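Local coordinates for protein peptide methionine sulfoxide reductase MsrA (Treponema denticola ATCC 35405, PDB 5FA9) that probably repairs oxidatively damaged proteins, its MsrA and MsrB parts reducing the S and R forms of methionine sulfoxide back to methionine, at residues B[284-288]-B[289-293]; B[181-184]-B[185-189]; B[133-136]-B[137-141]. The protein carries 2 engineered substitutions. One frame throughout, in Å; residues are numbered along the deposited sequence.

Contact 1 (B[284-288]-B[289-293]). Engineered in segment 284-288: Ser285 (natural residue Cys).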
loop_
_atom_site.group_PDB
_atom_site.type_symbol
_atom_site.label_atom_id
_atom_site.label_comp_id
_atom_site.label_asym_id
_atom_site.label_seq_id
_atom_site.Cartn_x
_atom_site.Cartn_y
_atom_site.Cartn_z
ATOM N N TYR B 284 15.219 -1.621 -15.589
ATOM C CA TYR B 284 16.538 -1.007 -15.602
ATOM C C TYR B 284 17.430 -1.701 -16.623
ATOM O O TYR B 284 17.941 -2.791 -16.371
ATOM C CB TYR B 284 17.176 -1.062 -14.212
ATOM C CG TYR B 284 16.556 -0.115 -13.209
ATOM C CD1 TYR B 284 15.390 -0.452 -12.533
ATOM C CD2 TYR B 284 17.139 1.116 -12.936
ATOM C CE1 TYR B 284 14.821 0.412 -11.615
ATOM C CE2 TYR B 284 16.577 1.984 -12.020
ATOM C CZ TYR B 284 15.419 1.627 -11.363
ATOM O OH TYR B 284 14.859 2.491 -10.451
ATOM N N SER B 285 17.610 -1.066 -17.775
ATOM C CA SER B 285 18.462 -1.615 -18.822
ATOM C C SER B 285 19.893 -1.134 -18.620
ATOM O O SER B 285 20.195 0.044 -18.811
ATOM C CB SER B 285 17.947 -1.217 -20.206
ATOM O OG SER B 285 18.551 -2.001 -21.220
ATOM N N ILE B 286 20.769 -2.052 -18.228
ATOM C CA ILE B 286 22.132 -1.697 -17.847
ATOM C C ILE B 286 23.161 -2.448 -18.684
ATOM O O ILE B 286 23.047 -3.656 -18.884
ATOM C CB ILE B 286 22.388 -1.990 -16.352
ATOM C CG1 ILE B 286 21.297 -1.356 -15.487
ATOM C CG2 ILE B 286 23.766 -1.500 -15.933
ATOM C CD1 ILE B 286 21.242 0.153 -15.581
ATOM N N ASN B 287 24.161 -1.724 -19.176
ATOM C CA ASN B 287 25.264 -2.342 -19.901
ATOM C C ASN B 287 26.073 -3.257 -18.989
ATOM O O ASN B 287 26.481 -2.855 -17.899
ATOM C CB ASN B 287 26.174 -1.274 -20.511
ATOM C CG ASN B 287 25.447 -0.377 -21.495
ATOM O OD1 ASN B 287 25.238 -0.745 -22.651
ATOM N ND2 ASN B 287 25.064 0.810 -21.042
ATOM N N GLY B 288 26.292 -4.490 -19.436
ATOM C CA GLY B 288 27.094 -5.441 -18.689
ATOM C C GLY B 288 28.522 -4.973 -18.487
ATOM O O GLY B 288 29.151 -5.289 -17.475
ATOM N N ALA B 289 29.031 -4.216 -19.454
ATOM C CA ALA B 289 30.392 -3.692 -19.401
ATOM C C ALA B 289 30.590 -2.738 -18.224
ATOM O O ALA B 289 31.715 -2.513 -17.778
ATOM C CB ALA B 289 30.738 -2.995 -20.708
ATOM N N ALA B 290 29.491 -2.174 -17.732
ATOM C CA ALA B 290 29.544 -1.241 -16.612
ATOM C C ALA B 290 29.478 -1.967 -15.271
ATOM O O ALA B 290 29.607 -1.347 -14.215
ATOM C CB ALA B 290 28.416 -0.227 -16.719
ATOM N N LEU B 291 29.275 -3.280 -15.315
ATOM C CA LEU B 291 29.085 -4.055 -14.092
ATOM C C LEU B 291 30.164 -5.111 -13.871
ATOM O O LEU B 291 30.743 -5.641 -14.819
ATOM C CB LEU B 291 27.710 -4.730 -14.107
ATOM C CG LEU B 291 26.503 -3.815 -14.317
ATOM C CD1 LEU B 291 25.224 -4.631 -14.427
ATOM C CD2 LEU B 291 26.401 -2.793 -13.194
ATOM N N ARG B 292 30.428 -5.400 -12.600
ATOM C CA ARG B 292 31.279 -6.515 -12.207
ATOM C C ARG B 292 30.507 -7.450 -11.281
ATOM O O ARG B 292 30.092 -7.050 -10.194
ATOM C CB ARG B 292 32.548 -6.010 -11.518
ATOM C CG ARG B 292 33.467 -7.115 -11.026
ATOM C CD ARG B 292 34.738 -6.538 -10.421
ATOM N NE ARG B 292 35.291 -7.395 -9.375
ATOM C CZ ARG B 292 35.290 -7.086 -8.083
ATOM N NH1 ARG B 292 34.766 -5.938 -7.676
ATOM N NH2 ARG B 292 35.813 -7.921 -7.197
ATOM N N PHE B 293 30.315 -8.694 -11.712
ATOM C CA PHE B 293 29.535 -9.649 -10.934
ATOM C C PHE B 293 30.347 -10.290 -9.815
ATOM O O PHE B 293 31.482 -10.721 -10.019
ATOM C CB PHE B 293 28.958 -10.739 -11.841
ATOM C CG PHE B 293 28.193 -11.799 -11.100
ATOM C CD1 PHE B 293 26.925 -11.539 -10.610
ATOM C CD2 PHE B 293 28.741 -13.056 -10.899
ATOM C CE1 PHE B 293 26.216 -12.512 -9.927
ATOM C CE2 PHE B 293 28.037 -14.033 -10.218
ATOM C CZ PHE B 293 26.774 -13.760 -9.732
#
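Leu291 meets Ile286 across a tight turn, and between them the backbone makes two consecutive turn bonds. In the first, Ala290 N donates to Asn287 O at 3.1 Å; in the second, Leu291 N gives its hydrogen to Gly288 O at 3.0 Å. Both are i to i+3 bonds, as in a 3-10 turn. The N-H groups of Gly288 and Ala289, which lead into this turn, are taken up by the two carboxylate oxygens of Glu194, OE2 and OE1 respectively. Asn287 is gripped at both ends of its amide: OD1 accepts from the backbone N of Glu194, while ND2 donates to Leu268 O.

The turn links the two antiparallel sheets of the MsrB fold. Strand 283-286, which includes the engineered Ser285 (Cys in the natural sequence), is an inner strand of the larger sheet, and the chain leaves the turn along strand 291-295 at one margin of the smaller.

On the apolar side, CG2 of Ile286 meets CD1 of Leu291 at 3.8 Å and CG of the same leucine at 3.9 Å. The isoleucine places this methyl there by holding it anti to the backbone N, and the two side chains cross at about a right angle. Leu291, whose CG is swung anti to its own carbonyl carbon (chi1 -55°), also rests CG on Asn287 O at 3.7 Å. Ala290 CB touches the same oxygen at 3.5 Å, so that carbonyl is flanked by carbon as well as by its N-H donor. Beyond the turn, Ile286 packs against Phe220 and Leu291 against Leu219, both on strand 218-221.

Contact 2 (B[181-184]-B[185-189])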
loop_
_atom_site.group_PDB
_atom_site.type_symbol
_atom_site.label_atom_id
_atom_site.label_comp_id
_atom_site.label_asym_id
_atom_site.label_seq_id
_atom_site.Cartn_x
_atom_site.Cartn_y
_atom_site.Cartn_z
ATOM N N LYS B 181 38.767 -2.047 -20.077
ATOM C CA LYS B 181 38.758 -2.358 -21.501
ATOM C C LYS B 181 38.055 -1.224 -22.244
ATOM O O LYS B 181 37.284 -0.480 -21.635
ATOM C CB LYS B 181 38.070 -3.704 -21.759
ATOM C CG LYS B 181 38.349 -4.764 -20.706
ATOM C CD LYS B 181 38.125 -6.163 -21.263
ATOM C CE LYS B 181 37.422 -7.060 -20.257
ATOM N NZ LYS B 181 37.199 -8.431 -20.796
ATOM N N PRO B 182 38.332 -1.073 -23.552
ATOM C CA PRO B 182 37.739 0.010 -24.348
ATOM C C PRO B 182 36.222 0.123 -24.212
ATOM O O PRO B 182 35.710 1.230 -24.045
ATOM C CB PRO B 182 38.124 -0.366 -25.780
ATOM C CG PRO B 182 39.409 -1.089 -25.629
ATOM C CD PRO B 182 39.308 -1.854 -24.336
ATOM N N ILE B 183 35.517 -1.001 -24.278
ATOM C CA ILE B 183 34.062 -0.992 -24.167
ATOM C C ILE B 183 33.619 -0.563 -22.765
ATOM O O ILE B 183 32.579 0.076 -22.604
ATOM C CB ILE B 183 33.457 -2.376 -24.517
ATOM C CG1 ILE B 183 31.927 -2.313 -24.523
ATOM C CG2 ILE B 183 33.966 -3.456 -23.568
ATOM C CD1 ILE B 183 31.266 -3.609 -24.935
ATOM N N GLN B 184 34.422 -0.893 -21.758
ATOM C CA GLN B 184 34.110 -0.523 -20.383
ATOM C C GLN B 184 34.271 0.977 -20.176
ATOM O O GLN B 184 33.450 1.615 -19.517
ATOM C CB GLN B 184 35.001 -1.285 -19.403
ATOM C CG GLN B 184 34.784 -2.787 -19.404
ATOM C CD GLN B 184 35.779 -3.516 -18.525
ATOM O OE1 GLN B 184 36.711 -2.913 -17.994
ATOM N NE2 GLN B 184 35.586 -4.819 -18.367
ATOM N N PHE B 185 35.337 1.533 -20.741
ATOM C CA PHE B 185 35.591 2.965 -20.654
ATOM C C PHE B 185 34.558 3.746 -21.458
ATOM O O PHE B 185 34.045 4.766 -21.002
ATOM C CB PHE B 185 37.004 3.293 -21.145
ATOM C CG PHE B 185 37.375 4.744 -21.000
ATOM C CD1 PHE B 185 37.904 5.222 -19.813
ATOM C CD2 PHE B 185 37.201 5.627 -22.053
ATOM C CE1 PHE B 185 38.247 6.553 -19.675
ATOM C CE2 PHE B 185 37.542 6.960 -21.922
ATOM C CZ PHE B 185 38.066 7.424 -20.732
ATOM N N SER B 186 34.263 3.257 -22.659
ATOM C CA SER B 186 33.307 3.907 -23.548
ATOM C C SER B 186 31.920 4.006 -22.921
ATOM O O SER B 186 31.296 5.066 -22.943
ATOM C CB SER B 186 33.224 3.157 -24.879
ATOM O OG SER B 186 34.322 3.480 -25.714
ATOM N N VAL B 187 31.441 2.899 -22.366
ATOM C CA VAL B 187 30.118 2.864 -21.752
ATOM C C VAL B 187 30.030 3.776 -20.531
ATOM O O VAL B 187 29.117 4.595 -20.422
ATOM C CB VAL B 187 29.731 1.428 -21.338
ATOM C CG1 VAL B 187 28.554 1.447 -20.375
ATOM C CG2 VAL B 187 29.410 0.587 -22.568
ATOM N N THR B 188 30.989 3.642 -19.622
ATOM C CA THR B 188 30.926 4.331 -18.338
ATOM C C THR B 188 31.343 5.799 -18.406
ATOM O O THR B 188 30.784 6.637 -17.700
ATOM C CB THR B 188 31.806 3.624 -17.288
ATOM O OG1 THR B 188 33.161 3.573 -17.753
ATOM C CG2 THR B 188 31.306 2.208 -17.041
ATOM N N GLN B 189 32.319 6.111 -19.254
ATOM C CA GLN B 189 32.877 7.461 -19.289
ATOM C C GLN B 189 32.433 8.271 -20.504
ATOM O O GLN B 189 32.574 9.494 -20.522
ATOM C CB GLN B 189 34.406 7.398 -19.246
ATOM C CG GLN B 189 34.962 6.599 -18.079
ATOM C CD GLN B 189 34.414 7.062 -16.744
ATOM O OE1 GLN B 189 34.537 8.231 -16.380
ATOM N NE2 GLN B 189 33.804 6.143 -16.005
#
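Phe185 begins the regular bonding of helix 182-190: its N donates to Lys181 O at 2.9 Å. Lys181 is the N-cap, and its own N-H is held by Gln184 OE1 at 3.1 Å, reached by a glutamine chain that runs extended beyond CG. This is the backbone-to-N3 half of a capping box, with Pro182 filling the first helical position, where no N-H is needed. The Phe185 ring extends away from the first turn and lies under Gln189, whose CB stands 3.9 Å above the centre of one face.

Ser186 bonds twice to a single oxygen. Its N lies 2.9 Å from Pro182 O, and its OG, turned anti to the serine carbonyl carbon (chi1 -79°), donates to the same Pro182 O at 3.1 Å from the opposite face of the carbonyl plane. Val187 repeats the backbone bond to Ile183 O and sets its CG2 alongside Ile183 CG1 at 4.3 Å, a loose apolar step on the side of the helix that goes on to meet Asn287.

Thr188 repeats the pattern of two hydrogen bonds to one oxygen. OG1 sits between the backbone N and the carbonyl carbon (chi1 58°), which aims it back toward the preceding turn, at Gln184 O, 2.7 Å away, while Thr188 N donates to that oxygen as well. Gln189, its side chain bent back, then places NE2 3.2 Å from Thr188 OG1, with the hydroxyl oxygen close to the amide plane.

Thr188 OG1 therefore gives one hydrogen bond and receives another, forming a relay from the Gln189 amide to Gln184 O. Both hydroxyls thus turn back to the helix's own carbonyls, and Ser186 OG has in addition a weak bond to Glu190 OE1.

Contact 3 (B[133-136]-B[137-141])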
loop_
_atom_site.group_PDB
_atom_site.type_symbol
_atom_site.label_atom_id
_atom_site.label_comp_id
_atom_site.label_asym_id
_atom_site.label_seq_id
_atom_site.Cartn_x
_atom_site.Cartn_y
_atom_site.Cartn_z
ATOM N N ILE B 133 -2.305 2.002 17.987
ATOM C CA ILE B 133 -3.114 3.176 18.282
ATOM C C ILE B 133 -2.458 4.438 17.736
ATOM O O ILE B 133 -1.377 4.827 18.177
ATOM C CB ILE B 133 -3.344 3.328 19.795
ATOM C CG1 ILE B 133 -4.085 2.106 20.343
ATOM C CG2 ILE B 133 -4.118 4.603 20.092
ATOM C CD1 ILE B 133 -4.085 2.016 21.851
ATOM N N LEU B 134 -3.119 5.067 16.769
ATOM C CA LEU B 134 -2.602 6.269 16.125
ATOM C C LEU B 134 -2.435 7.412 17.121
ATOM O O LEU B 134 -3.361 7.741 17.861
ATOM C CB LEU B 134 -3.528 6.699 14.984
ATOM C CG LEU B 134 -2.995 7.748 14.007
ATOM C CD1 LEU B 134 -1.750 7.240 13.298
ATOM C CD2 LEU B 134 -4.069 8.136 13.002
ATOM N N ALA B 135 -1.248 8.010 17.133
ATOM C CA ALA B 135 -0.966 9.129 18.024
ATOM C C ALA B 135 -1.669 10.394 17.546
ATOM O O ALA B 135 -2.130 10.466 16.406
ATOM C CB ALA B 135 0.533 9.361 18.130
ATOM N N GLU B 136 -1.748 11.388 18.424
ATOM C CA GLU B 136 -2.412 12.648 18.108
ATOM C C GLU B 136 -1.673 13.408 17.012
ATOM O O GLU B 136 -0.494 13.156 16.760
ATOM C CB GLU B 136 -2.528 13.521 19.362
ATOM C CG GLU B 136 -3.248 12.860 20.533
ATOM C CD GLU B 136 -2.328 12.010 21.396
ATOM O OE1 GLU B 136 -1.444 11.322 20.842
ATOM O OE2 GLU B 136 -2.490 12.031 22.635
ATOM N N ASP B 137 -2.373 14.334 16.363
ATOM C CA ASP B 137 -1.793 15.140 15.290
ATOM C C ASP B 137 -0.588 15.938 15.778
ATOM O O ASP B 137 0.294 16.291 14.995
ATOM C CB ASP B 137 -2.845 16.082 14.703
ATOM C CG ASP B 137 -3.976 15.338 14.021
ATOM O OD1 ASP B 137 -3.698 14.573 13.073
ATOM O OD2 ASP B 137 -5.141 15.520 14.432
ATOM N N TYR B 138 -0.572 16.222 17.076
ATOM C CA TYR B 138 0.562 16.869 17.724
ATOM C C TYR B 138 1.848 16.074 17.511
ATOM O O TYR B 138 2.910 16.648 17.265
ATOM C CB TYR B 138 0.284 17.040 19.220
ATOM C CG TYR B 138 1.405 17.697 19.992
ATOM C CD1 TYR B 138 1.673 19.052 19.847
ATOM C CD2 TYR B 138 2.192 16.963 20.869
ATOM C CE1 TYR B 138 2.697 19.657 20.553
ATOM C CE2 TYR B 138 3.216 17.557 21.579
ATOM C CZ TYR B 138 3.464 18.904 21.417
ATOM O OH TYR B 138 4.484 19.501 22.122
ATOM N N HIS B 139 1.743 14.752 17.603
ATOM C CA HIS B 139 2.899 13.872 17.465
ATOM C C HIS B 139 3.187 13.485 16.016
ATOM O O HIS B 139 4.190 12.830 15.732
ATOM C CB HIS B 139 2.699 12.606 18.301
ATOM C CG HIS B 139 2.608 12.863 19.773
ATOM N ND1 HIS B 139 3.611 13.488 20.483
ATOM C CD2 HIS B 139 1.634 12.577 20.670
ATOM C CE1 HIS B 139 3.260 13.575 21.753
ATOM N NE2 HIS B 139 2.064 13.031 21.893
ATOM N N GLN B 140 2.312 13.889 15.101
ATOM C CA GLN B 140 2.483 13.560 13.688
ATOM C C GLN B 140 3.345 14.602 12.987
ATOM O O GLN B 140 2.998 15.784 12.960
ATOM C CB GLN B 140 1.126 13.439 12.995
ATOM C CG GLN B 140 0.219 12.376 13.595
ATOM C CD GLN B 140 0.779 10.974 13.443
ATOM O OE1 GLN B 140 1.560 10.699 12.532
ATOM N NE2 GLN B 140 0.383 10.079 14.341
ATOM N N ASP B 141 4.459 14.149 12.413
ATOM C CA ASP B 141 5.467 15.036 11.833
ATOM C C ASP B 141 5.869 16.110 12.837
ATOM O O ASP B 141 5.890 17.300 12.520
ATOM C CB ASP B 141 4.958 15.672 10.536
ATOM C CG ASP B 141 5.112 14.753 9.340
ATOM O OD1 ASP B 141 6.013 13.888 9.366
ATOM O OD2 ASP B 141 4.334 14.895 8.374
#
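The loop between strand 132-134 and helix 142-145 supplies His139 to the pocket that holds the bound dithiane diol in the MsrA part, and within this loop Glu136 lies beside that histidine, pointing the same way. OE1 of Glu136 approaches the ring at its edge, near the ring plane, 3.3 Å from His139 CD2, and the carboxylate is turned 67° against the ring. A backbone bond ties the same two residues together: His139 N donates to Glu136 O at 2.9 Å. Over one face of the ring, Tyr138 CD2 stands 3.6 Å above the plane, offset toward the rim, while Ala135 CB packs on His139 CB at 3.9 Å.

Gln140 bends back at chi2 (-64°) and brings its amide to the strand end. NE2 donates to Ala135 O at 3.3 Å, a straight bond at the hydrogen (162°) that meets the oxygen from above the carbonyl plane. The stronger partner of this amide is Thr30 O on strand 25-33, to which NE2 also donates, and Leu134 CD1 touches NE2 at 3.7 Å.

Outside the loop, Trp13 NE1 bonds to His139 ND1. That bond probably limits rotation of the imidazole, whereas Glu136 OE1, lying at the ring edge, is buried here without a hydrogen-bonding partner.

The three contacts fall into the two halves of the fusion protein. Contact 3 comes first along the chain, at the end of edge strand 132-134 in the mixed sheet of the MsrA part. Contact 2 follows on helix 182-190, and contact 1 comes last, joining the two sheets of the MsrB part. Contacts 1 and 2 have centres 11 Å apart and touch directly: Ala290 CB rests on Thr188 CG2 at 3.8 Å, so the helix packs against the turn between the sheets. Contact 3 lies across the centre of the chain, its centre 44 Å from that of contact 1 and 52 Å from that of contact 2, leaving its dithiane pocket well apart from both.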